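Glutathione S-transferase (Agrobacterium tumefaciens, PDB 2YCD) probably conjugates glutathione to electrophilic compounds and binds S-(p-nitrobenzyl)glutathione in its pocket. Local coordinates at residues A[112-117]-A[179-184]; A[155-160]-A[198-203]; A[183-188]-A[202-207]. One frame throughout, in Å; residues are numbered along the deposited sequence.

Contact 1: A[112-117]-A[179-184]; sequences VAWMFA and ILMICV
W114 meets M181 through the benzo half of its indole: M181 CE lies 3.7 Å from W114 CE3 and 4.0 Å from W114 CZ3. The methyl comes in obliquely to the ring. M181 reaches it by leaving its backbone with CG opposite the backbone N (chi1 -174°) and then bending at both chi2 and chi3, which folds the thioether round toward the other helix. One residue on, M115 takes up L180, whose CB points across the gap. L180 CD1 lodges against M115 at two places, 3.8 Å from M115 CB and also 3.8 Å from M115 CE. This double touch follows from the bend at chi3 of M115 (71°), which turns the terminal methyl back so that the side chain curls round the leucine branch. F116 points the other way and stacks on F116 of the second subunit. At A117 the backbone comes into play, its carbonyl carbon C lying 4.4 Å from M181 CE, a loose touch. The geometry is that of two nearly parallel helices, with segment axes 8.8 Å apart and inclined by 21°, joined by apolar side chains. Here helix 105-135 and helix 176-185 run side by side in the core of the all-helical C-terminal domain. W163 and L170 close round the indole, while I179 turns to P37 and W40 of helix 35-45 in the thioredoxin-like N-terminal domain; F84 of the second subunit meets W114 edge-to-face.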
loop_
_atom_site.group_PDB
_atom_site.type_symbol
_atom_site.label_atom_id
_atom_site.label_comp_id
_atom_site.label_asym_id
_atom_site.label_seq_id
_atom_site.Cartn_x
_atom_site.Cartn_y
_atom_site.Cartn_z
ATOM N N VAL A 112 -0.821 -10.213 7.184
ATOM C CA VAL A 112 -1.126 -8.811 6.910
ATOM C C VAL A 112 0.152 -8.046 6.514
ATOM O O VAL A 112 0.114 -7.216 5.590
ATOM C CB VAL A 112 -1.849 -8.170 8.131
ATOM C CG1 VAL A 112 -1.983 -6.658 7.983
ATOM C CG2 VAL A 112 -3.222 -8.826 8.327
ATOM N N ALA A 113 1.288 -8.308 7.172
ATOM C CA ALA A 113 2.548 -7.726 6.714
ATOM C C ALA A 113 2.789 -7.983 5.209
ATOM O O ALA A 113 3.148 -7.064 4.461
ATOM C CB ALA A 113 3.734 -8.225 7.563
ATOM N N TRP A 114 2.592 -9.223 4.766
ATOM C CA TRP A 114 2.841 -9.552 3.367
ATOM C C TRP A 114 1.806 -8.942 2.422
ATOM O O TRP A 114 2.144 -8.621 1.285
ATOM C CB TRP A 114 2.982 -11.079 3.174
ATOM C CG TRP A 114 4.364 -11.536 3.574
ATOM C CD1 TRP A 114 4.701 -12.265 4.672
ATOM C CD2 TRP A 114 5.591 -11.224 2.900
ATOM N NE1 TRP A 114 6.076 -12.462 4.703
ATOM C CE2 TRP A 114 6.636 -11.833 3.619
ATOM C CE3 TRP A 114 5.894 -10.545 1.722
ATOM C CZ2 TRP A 114 7.981 -11.727 3.220
ATOM C CZ3 TRP A 114 7.231 -10.433 1.330
ATOM C CH2 TRP A 114 8.248 -11.036 2.064
ATOM N N MET A 115 0.569 -8.748 2.883
ATOM C CA MET A 115 -0.421 -7.991 2.089
ATOM C C MET A 115 0.074 -6.564 1.826
ATOM O O MET A 115 0.064 -6.086 0.682
ATOM C CB MET A 115 -1.791 -7.966 2.788
ATOM C CG MET A 115 -2.447 -9.358 2.886
ATOM S SD MET A 115 -3.944 -9.350 3.896
ATOM C CE MET A 115 -5.052 -8.448 2.802
ATOM N N PHE A 116 0.526 -5.890 2.876
ATOM C CA PHE A 116 1.110 -4.560 2.707
ATOM C C PHE A 116 2.388 -4.561 1.877
ATOM O O PHE A 116 2.605 -3.657 1.073
ATOM C CB PHE A 116 1.315 -3.854 4.054
ATOM C CG PHE A 116 0.048 -3.255 4.637
ATOM C CD1 PHE A 116 -0.808 -4.016 5.431
ATOM C CD2 PHE A 116 -0.283 -1.939 4.392
ATOM C CE1 PHE A 116 -1.969 -3.458 5.979
ATOM C CE2 PHE A 116 -1.439 -1.369 4.920
ATOM C CZ PHE A 116 -2.290 -2.137 5.718
ATOM N N ALA A 117 3.240 -5.571 2.050
ATOM C CA ALA A 117 4.472 -5.642 1.264
ATOM C C ALA A 117 4.196 -5.784 -0.228
ATOM O O ALA A 117 4.874 -5.173 -1.054
ATOM C CB ALA A 117 5.346 -6.790 1.740
ATOM N N ILE A 179 -2.725 -13.781 -2.893
ATOM C CA ILE A 179 -3.582 -13.177 -3.917
ATOM C C ILE A 179 -3.005 -11.826 -4.350
ATOM O O ILE A 179 -2.815 -11.567 -5.551
ATOM C CB ILE A 179 -5.022 -13.009 -3.419
ATOM C CG1 ILE A 179 -5.687 -14.385 -3.214
ATOM C CG2 ILE A 179 -5.824 -12.105 -4.376
ATOM C CD1 ILE A 179 -7.145 -14.290 -2.719
ATOM N N LEU A 180 -2.717 -10.961 -3.382
ATOM C CA LEU A 180 -2.224 -9.623 -3.722
ATOM C C LEU A 180 -0.841 -9.671 -4.360
ATOM O O LEU A 180 -0.573 -8.985 -5.369
ATOM C CB LEU A 180 -2.226 -8.717 -2.488
ATOM C CG LEU A 180 -3.620 -8.396 -1.931
ATOM C CD1 LEU A 180 -3.484 -7.660 -0.602
ATOM C CD2 LEU A 180 -4.471 -7.587 -2.932
ATOM N N MET A 181 0.037 -10.513 -3.819
ATOM C CA MET A 181 1.397 -10.591 -4.348
ATOM C C MET A 181 1.453 -11.177 -5.763
ATOM O O MET A 181 2.174 -10.654 -6.624
ATOM C CB MET A 181 2.291 -11.414 -3.414
ATOM C CG MET A 181 3.780 -11.416 -3.825
ATOM S SD MET A 181 4.599 -9.820 -3.554
ATOM C CE MET A 181 4.821 -9.859 -1.768
ATOM N N ILE A 182 0.691 -12.233 -6.007
ATOM C CA ILE A 182 0.684 -12.831 -7.332
ATOM C C ILE A 182 0.069 -11.896 -8.369
ATOM O O ILE A 182 0.574 -11.776 -9.482
ATOM C CB ILE A 182 0.057 -14.229 -7.298
ATOM C CG1 ILE A 182 1.035 -15.163 -6.581
ATOM C CG2 ILE A 182 -0.217 -14.755 -8.725
ATOM C CD1 ILE A 182 0.470 -16.534 -6.212
ATOM N N CYS A 183 -1.007 -11.198 -8.017
ATOM C CA CYS A 183 -1.591 -10.267 -8.980
ATOM C C CYS A 183 -0.637 -9.117 -9.314
ATOM O O CYS A 183 -0.586 -8.683 -10.470
ATOM C CB CYS A 183 -2.950 -9.747 -8.505
ATOM S SG CYS A 183 -4.271 -11.002 -8.521
ATOM N N VAL A 184 0.128 -8.664 -8.325
ATOM C CA VAL A 184 1.166 -7.647 -8.560
ATOM C C VAL A 184 2.269 -8.204 -9.489
ATOM O O VAL A 184 2.649 -7.574 -10.492
ATOM C CB VAL A 184 1.730 -7.130 -7.185
ATOM C CG1 VAL A 184 3.098 -6.472 -7.328
ATOM C CG2 VAL A 184 0.712 -6.176 -6.499
#

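Contact 2: A[155-160]-A[198-203]; sequences KRLDEL and GNLLAY
L160 and L200 bring the two helical segments nearest each other, yet their CA atoms stay 8.2 Å apart, so the backbones keep their distance and leucine side chains bridge the gap. L200 does most of this work: its CB points at segment 155-160 and its two methyls divide the partners between them. L200 CD2 settles against L160, 3.9 Å from L160 CG, while L200 CD1 lies 4.0 Å from L157 CD2 and also borders the carbonyl oxygen of L157. L160 starts off at an angle to the other segment, but with CG opposite the backbone N (chi1 -179°) its branch swings across to meet the methyl. Away from this apolar seam, K155, R156 and E159 form a salt-bridge network within their own helix. R156 NH1 makes a salt bridge to E159 OE1 at 2.8 Å, nearly in the guanidinium plane, and K155 NZ a second one to E159 OE2 at 2.7 Å; each oxygen uses its syn lone pair, so the carboxylate is held at both corners. R156 and E159 also pack on Q72 and F70 of the second subunit. Polar ties flank the leucines, for N199 OD1 is hydrogen-bonded to S161 OG and N199 ND2 to the G165 carbonyl. The start of helix 198-208 is thereby docked on the late turns of helix 142-164, helix-on-helix packing within the alpha-helical C-terminal domain of the glutathione transferase fold.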
loop_
_atom_site.group_PDB
_atom_site.type_symbol
_atom_site.label_atom_id
_atom_site.label_comp_id
_atom_site.label_asym_id
_atom_site.label_seq_id
_atom_site.Cartn_x
_atom_site.Cartn_y
_atom_site.Cartn_z
ATOM N N LYS A 155 16.773 -5.689 -7.873
ATOM C CA LYS A 155 17.188 -5.778 -6.479
ATOM C C LYS A 155 16.035 -6.255 -5.571
ATOM O O LYS A 155 16.217 -7.134 -4.734
ATOM C CB LYS A 155 17.758 -4.430 -6.024
ATOM C CG LYS A 155 18.206 -4.405 -4.576
ATOM C CD LYS A 155 18.961 -3.121 -4.265
ATOM C CE LYS A 155 19.438 -3.096 -2.815
ATOM N NZ LYS A 155 18.306 -3.008 -1.843
ATOM N N ARG A 156 14.845 -5.683 -5.746
ATOM C CA ARG A 156 13.685 -6.111 -4.962
ATOM C C ARG A 156 13.273 -7.552 -5.266
ATOM O O ARG A 156 12.875 -8.287 -4.364
ATOM C CB ARG A 156 12.492 -5.178 -5.203
ATOM C CG ARG A 156 12.663 -3.811 -4.591
ATOM C CD ARG A 156 12.510 -3.826 -3.068
ATOM N NE ARG A 156 12.681 -2.478 -2.548
ATOM C CZ ARG A 156 13.724 -2.057 -1.843
ATOM N NH1 ARG A 156 14.714 -2.884 -1.530
ATOM N NH2 ARG A 156 13.763 -0.793 -1.432
ATOM N N LEU A 157 13.371 -7.965 -6.529
ATOM C CA LEU A 157 13.072 -9.344 -6.886
ATOM C C LEU A 157 14.117 -10.322 -6.328
ATOM O O LEU A 157 13.766 -11.401 -5.874
ATOM C CB LEU A 157 12.922 -9.509 -8.407
ATOM C CG LEU A 157 11.772 -8.715 -9.055
ATOM C CD1 LEU A 157 11.761 -8.900 -10.563
ATOM C CD2 LEU A 157 10.409 -9.125 -8.497
ATOM N N ASP A 158 15.384 -9.910 -6.337
ATOM C CA ASP A 158 16.445 -10.684 -5.669
ATOM C C ASP A 158 16.054 -10.908 -4.213
ATOM O O ASP A 158 16.110 -12.017 -3.702
ATOM C CB ASP A 158 17.797 -9.949 -5.665
ATOM C CG ASP A 158 18.466 -9.884 -7.036
ATOM O OD1 ASP A 158 18.100 -10.654 -7.951
ATOM O OD2 ASP A 158 19.386 -9.042 -7.178
ATOM N N GLU A 159 15.664 -9.831 -3.534
ATOM C CA GLU A 159 15.301 -9.907 -2.121
ATOM C C GLU A 159 14.078 -10.799 -1.871
ATOM O O GLU A 159 14.061 -11.631 -0.949
ATOM C CB GLU A 159 15.083 -8.487 -1.572
ATOM C CG GLU A 159 16.406 -7.705 -1.460
ATOM C CD GLU A 159 16.256 -6.195 -1.544
ATOM O OE1 GLU A 159 15.129 -5.670 -1.677
ATOM O OE2 GLU A 159 17.287 -5.496 -1.473
ATOM N N LEU A 160 13.043 -10.636 -2.691
ATOM C CA LEU A 160 11.842 -11.440 -2.534
ATOM C C LEU A 160 12.115 -12.924 -2.791
ATOM O O LEU A 160 11.618 -13.804 -2.086
ATOM C CB LEU A 160 10.749 -10.940 -3.494
ATOM C CG LEU A 160 9.414 -11.685 -3.406
ATOM C CD1 LEU A 160 8.768 -11.509 -2.039
ATOM C CD2 LEU A 160 8.453 -11.226 -4.509
ATOM N N GLY A 198 13.429 -18.218 -11.025
ATOM C CA GLY A 198 12.704 -19.464 -11.141
ATOM C C GLY A 198 11.678 -19.684 -10.045
ATOM O O GLY A 198 10.569 -20.133 -10.329
ATOM N N ASN A 199 12.035 -19.392 -8.792
ATOM C CA ASN A 199 11.088 -19.645 -7.711
ATOM C C ASN A 199 9.906 -18.664 -7.721
ATOM O O ASN A 199 8.800 -19.044 -7.379
ATOM C CB ASN A 199 11.760 -19.786 -6.321
ATOM C CG ASN A 199 12.295 -18.476 -5.764
ATOM O OD1 ASN A 199 12.568 -17.524 -6.493
ATOM N ND2 ASN A 199 12.498 -18.453 -4.464
ATOM N N LEU A 200 10.135 -17.433 -8.171
ATOM C CA LEU A 200 9.028 -16.477 -8.300
ATOM C C LEU A 200 8.084 -16.844 -9.435
ATOM O O LEU A 200 6.856 -16.748 -9.287
ATOM C CB LEU A 200 9.565 -15.051 -8.471
ATOM C CG LEU A 200 10.421 -14.467 -7.339
ATOM C CD1 LEU A 200 10.704 -13.011 -7.634
ATOM C CD2 LEU A 200 9.770 -14.621 -5.980
ATOM N N LEU A 201 8.642 -17.271 -10.569
ATOM C CA LEU A 201 7.846 -17.764 -11.683
ATOM C C LEU A 201 6.982 -18.948 -11.256
ATOM O O LEU A 201 5.793 -19.004 -11.554
ATOM C CB LEU A 201 8.778 -18.184 -12.813
ATOM C CG LEU A 201 8.070 -18.690 -14.071
ATOM C CD1 LEU A 201 7.107 -17.626 -14.607
ATOM C CD2 LEU A 201 9.117 -19.055 -15.115
ATOM N N ALA A 202 7.585 -19.904 -10.557
ATOM C CA ALA A 202 6.867 -21.089 -10.102
ATOM C C ALA A 202 5.776 -20.720 -9.098
ATOM O O ALA A 202 4.697 -21.323 -9.087
ATOM C CB ALA A 202 7.848 -22.111 -9.496
ATOM N N TYR A 203 6.074 -19.737 -8.249
ATOM C CA TYR A 203 5.115 -19.214 -7.273
ATOM C C TYR A 203 3.883 -18.614 -7.978
ATOM O O TYR A 203 2.748 -18.963 -7.669
ATOM C CB TYR A 203 5.841 -18.193 -6.388
ATOM C CG TYR A 203 4.965 -17.372 -5.457
ATOM C CD1 TYR A 203 4.322 -17.950 -4.377
ATOM C CD2 TYR A 203 4.797 -16.006 -5.667
ATOM C CE1 TYR A 203 3.529 -17.196 -3.517
ATOM C CE2 TYR A 203 4.023 -15.238 -4.817
ATOM C CZ TYR A 203 3.385 -15.825 -3.750
ATOM O OH TYR A 203 2.589 -15.062 -2.926
#

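Contact 3: A[183-188]-A[202-207]; sequences CVLRRL and AYVERG. With GTB (S-(p-nitrobenzyl)glutathione), chain B.
L185 and V204 lead this contact, which joins the C-terminal end region of helix 176-185 to helix 198-208 within the all-alpha C-terminal domain of the glutathione transferase fold; each has its CB directed at the other segment, and their side chains meet at a slant. V204 CG2 lies 3.8 Å from L185 CB and 3.9 Å from L185 CD1, so one valine methyl lies along the leucine from base to branch. The other methyl serves a different neighbour: V204 CG1, placed opposite the backbone N by a chi1 of 168°, rests 3.9 Å from R186 CG. The valine thus straddles two consecutive residues, one branch to each. L185 meets Y203 quite differently. Their side chains stand at about a right angle, and L185 CD1 approaches the ring at its edge, close to the ring plane, 4.0 Å from Y203 CD2. The phenol is anchored beyond this point by a hydrogen bond between Y203 OH and D178 OD1. Only the aliphatic part of R186 enters the contact; its guanidinium is engaged outside, with NE in a salt bridge to E189 OE2 and NH2 hydrogen-bonded to the R30 carbonyl. The next arginine heads for the ligand pocket, where Q72, I73, E85 and S86, and T121 of the second subunit, hydrogen-bond the ligand. R187, bent at chi3 (77°), lays one guanidinium face against the nitrobenzyl ring of S-(p-nitrobenzyl)glutathione: C6' stands 3.2 Å above the guanidinium plane, shifted toward its rim, with R187 NH2 3.5 Å from that carbon.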
loop_
_atom_site.group_PDB
_atom_site.type_symbol
_atom_site.label_atom_id
_atom_site.label_comp_id
_atom_site.label_asym_id
_atom_site.label_seq_id
_atom_site.Cartn_x
_atom_site.Cartn_y
_atom_site.Cartn_z
ATOM N N CYS A 183 -1.007 -11.198 -8.017
ATOM C CA CYS A 183 -1.591 -10.267 -8.980
ATOM C C CYS A 183 -0.637 -9.117 -9.314
ATOM O O CYS A 183 -0.586 -8.683 -10.470
ATOM C CB CYS A 183 -2.950 -9.747 -8.505
ATOM S SG CYS A 183 -4.271 -11.002 -8.521
ATOM N N VAL A 184 0.128 -8.664 -8.325
ATOM C CA VAL A 184 1.166 -7.647 -8.560
ATOM C C VAL A 184 2.269 -8.204 -9.489
ATOM O O VAL A 184 2.649 -7.574 -10.492
ATOM C CB VAL A 184 1.730 -7.130 -7.185
ATOM C CG1 VAL A 184 3.098 -6.472 -7.328
ATOM C CG2 VAL A 184 0.712 -6.176 -6.499
ATOM N N LEU A 185 2.779 -9.388 -9.172
ATOM C CA LEU A 185 3.871 -9.975 -9.955
ATOM C C LEU A 185 3.460 -10.250 -11.396
ATOM O O LEU A 185 4.298 -10.172 -12.301
ATOM C CB LEU A 185 4.365 -11.269 -9.299
ATOM C CG LEU A 185 5.145 -11.093 -7.996
ATOM C CD1 LEU A 185 5.366 -12.440 -7.340
ATOM C CD2 LEU A 185 6.473 -10.398 -8.247
ATOM N N ARG A 186 2.187 -10.561 -11.620
ATOM C CA ARG A 186 1.715 -10.813 -12.978
ATOM C C ARG A 186 1.865 -9.620 -13.911
ATOM O O ARG A 186 1.874 -9.810 -15.125
ATOM C CB ARG A 186 0.275 -11.337 -12.986
ATOM C CG ARG A 186 0.149 -12.784 -12.503
ATOM C CD ARG A 186 -1.237 -13.397 -12.890
ATOM N NE ARG A 186 -1.389 -13.417 -14.352
ATOM C CZ ARG A 186 -2.384 -12.871 -15.052
ATOM N NH1 ARG A 186 -3.396 -12.281 -14.450
ATOM N NH2 ARG A 186 -2.372 -12.937 -16.387
ATOM N N ARG A 187 1.999 -8.406 -13.359
ATOM C CA ARG A 187 2.272 -7.245 -14.211
ATOM C C ARG A 187 3.616 -7.340 -14.922
ATOM O O ARG A 187 3.871 -6.599 -15.869
ATOM C CB ARG A 187 2.163 -5.951 -13.408
ATOM C CG ARG A 187 0.763 -5.775 -12.859
ATOM C CD ARG A 187 0.573 -4.461 -12.163
ATOM N NE ARG A 187 0.415 -3.374 -13.119
ATOM C CZ ARG A 187 -0.336 -2.300 -12.909
ATOM N NH1 ARG A 187 -1.004 -2.159 -11.768
ATOM N NH2 ARG A 187 -0.398 -1.358 -13.835
ATOM N N LEU A 188 4.450 -8.283 -14.497
ATOM C CA LEU A 188 5.751 -8.516 -15.137
ATOM C C LEU A 188 5.748 -9.618 -16.181
ATOM O O LEU A 188 6.793 -9.867 -16.801
ATOM C CB LEU A 188 6.814 -8.855 -14.099
ATOM C CG LEU A 188 7.162 -7.732 -13.132
ATOM C CD1 LEU A 188 8.131 -8.260 -12.092
ATOM C CD2 LEU A 188 7.779 -6.551 -13.887
ATOM N N ALA A 202 7.585 -19.904 -10.557
ATOM C CA ALA A 202 6.867 -21.089 -10.102
ATOM C C ALA A 202 5.776 -20.720 -9.098
ATOM O O ALA A 202 4.697 -21.323 -9.087
ATOM C CB ALA A 202 7.848 -22.111 -9.496
ATOM N N TYR A 203 6.074 -19.737 -8.249
ATOM C CA TYR A 203 5.115 -19.214 -7.273
ATOM C C TYR A 203 3.883 -18.614 -7.978
ATOM O O TYR A 203 2.748 -18.963 -7.669
ATOM C CB TYR A 203 5.841 -18.193 -6.388
ATOM C CG TYR A 203 4.965 -17.372 -5.457
ATOM C CD1 TYR A 203 4.322 -17.950 -4.377
ATOM C CD2 TYR A 203 4.797 -16.006 -5.667
ATOM C CE1 TYR A 203 3.529 -17.196 -3.517
ATOM C CE2 TYR A 203 4.023 -15.238 -4.817
ATOM C CZ TYR A 203 3.385 -15.825 -3.750
ATOM O OH TYR A 203 2.589 -15.062 -2.926
ATOM N N VAL A 204 4.118 -17.757 -8.958
ATOM C CA VAL A 204 3.020 -17.180 -9.735
ATOM C C VAL A 204 2.206 -18.294 -10.412
ATOM O O VAL A 204 0.974 -18.279 -10.375
ATOM C CB VAL A 204 3.562 -16.204 -10.778
ATOM C CG1 VAL A 204 2.473 -15.826 -11.789
ATOM C CG2 VAL A 204 4.112 -14.961 -10.084
ATOM N N GLU A 205 2.889 -19.266 -11.022
ATOM C CA GLU A 205 2.187 -20.370 -11.668
ATOM C C GLU A 205 1.382 -21.216 -10.676
ATOM O O GLU A 205 0.276 -21.683 -11.009
ATOM C CB GLU A 205 3.131 -21.246 -12.510
ATOM C CG GLU A 205 3.739 -20.518 -13.721
ATOM C CD GLU A 205 2.699 -19.945 -14.677
ATOM O OE1 GLU A 205 1.599 -20.524 -14.790
ATOM O OE2 GLU A 205 2.984 -18.911 -15.321
ATOM N N ARG A 206 1.895 -21.403 -9.463
ATOM C CA ARG A 206 1.144 -22.138 -8.438
ATOM C C ARG A 206 -0.200 -21.457 -8.137
ATOM O O ARG A 206 -1.230 -22.120 -7.950
ATOM C CB ARG A 206 1.954 -22.273 -7.145
ATOM C CG ARG A 206 2.999 -23.380 -7.190
ATOM C CD ARG A 206 3.464 -23.781 -5.788
ATOM N NE ARG A 206 4.171 -22.712 -5.109
ATOM C CZ ARG A 206 5.429 -22.377 -5.354
ATOM N NH1 ARG A 206 6.127 -23.023 -6.290
ATOM N NH2 ARG A 206 5.992 -21.400 -4.669
ATOM N N GLY A 207 -0.183 -20.125 -8.067
ATOM C CA GLY A 207 -1.415 -19.381 -7.842
ATOM C C GLY A 207 -2.376 -19.476 -9.029
ATOM O O GLY A 207 -3.579 -19.673 -8.853
HETATM N N1 GTB B . -5.038 1.888 -4.855
HETATM C CA1 GTB B . -6.160 1.552 -5.744
HETATM C C1 GTB B . -6.575 0.119 -5.535
HETATM O O11 GTB B . -5.669 -0.715 -5.324
HETATM O O12 GTB B . -7.791 -0.185 -5.597
HETATM C CB1 GTB B . -5.732 1.832 -7.193
HETATM C CG1 GTB B . -6.900 1.639 -8.158
HETATM C CD1 GTB B . -6.471 1.797 -9.604
HETATM O OE1 GTB B . -5.303 2.082 -9.868
HETATM N N2 GTB B . -7.415 1.594 -10.522
HETATM C CA2 GTB B . -7.145 1.695 -11.957
HETATM C C2 GTB B . -8.113 2.609 -12.641
HETATM O O2 GTB B . -9.295 2.669 -12.308
HETATM C CB2 GTB B . -7.380 0.316 -12.602
HETATM S SG2 GTB B . -6.242 -0.934 -12.108
HETATM N N3 GTB B . -7.616 3.334 -13.646
HETATM C CA3 GTB B . -8.399 4.230 -14.482
HETATM C C3 GTB B . -8.110 5.686 -14.255
HETATM O O31 GTB B . -7.192 6.017 -13.480
HETATM O O32 GTB B . -8.834 6.498 -14.876
HETATM C "C'" GTB B . -4.672 -0.454 -12.764
HETATM C "C1'" GTB B . -4.373 -1.110 -14.087
HETATM C "C2'" GTB B . -4.674 -0.456 -15.271
HETATM C "C3'" GTB B . -4.386 -1.065 -16.491
HETATM C "C4'" GTB B . -3.793 -2.326 -16.517
HETATM N N41 GTB B . -3.494 -2.937 -17.749
HETATM O O41 GTB B . -2.875 -3.998 -17.798
HETATM O O42 GTB B . -3.845 -2.386 -18.775
HETATM C "C5'" GTB B . -3.487 -2.970 -15.327
HETATM C "C6'" GTB B . -3.771 -2.362 -14.107
#

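Overall arrangement
The three contacts pack against one another within the C-terminal domain, with centres about 14 Å apart for contacts 1 and 2, 11 Å for contacts 1 and 3, and 10 Å for contacts 2 and 3. Contacts 1 and 3 share helix 176-185, and contacts 2 and 3 share helix 198-208. Direct packing closes the set: W114 CZ3 lies 3.9 Å from L160 CD1, I182 CG1 3.5 Å from Y203 CE2, and L157 CD1 4.0 Å from L188 CD1. Contact 3 reaches one ligand through R187; the side chains of A117 and L160 lie about 7 and 12 Å from the dimer's other ligand. Contacts 1 and 2 also touch the second subunit.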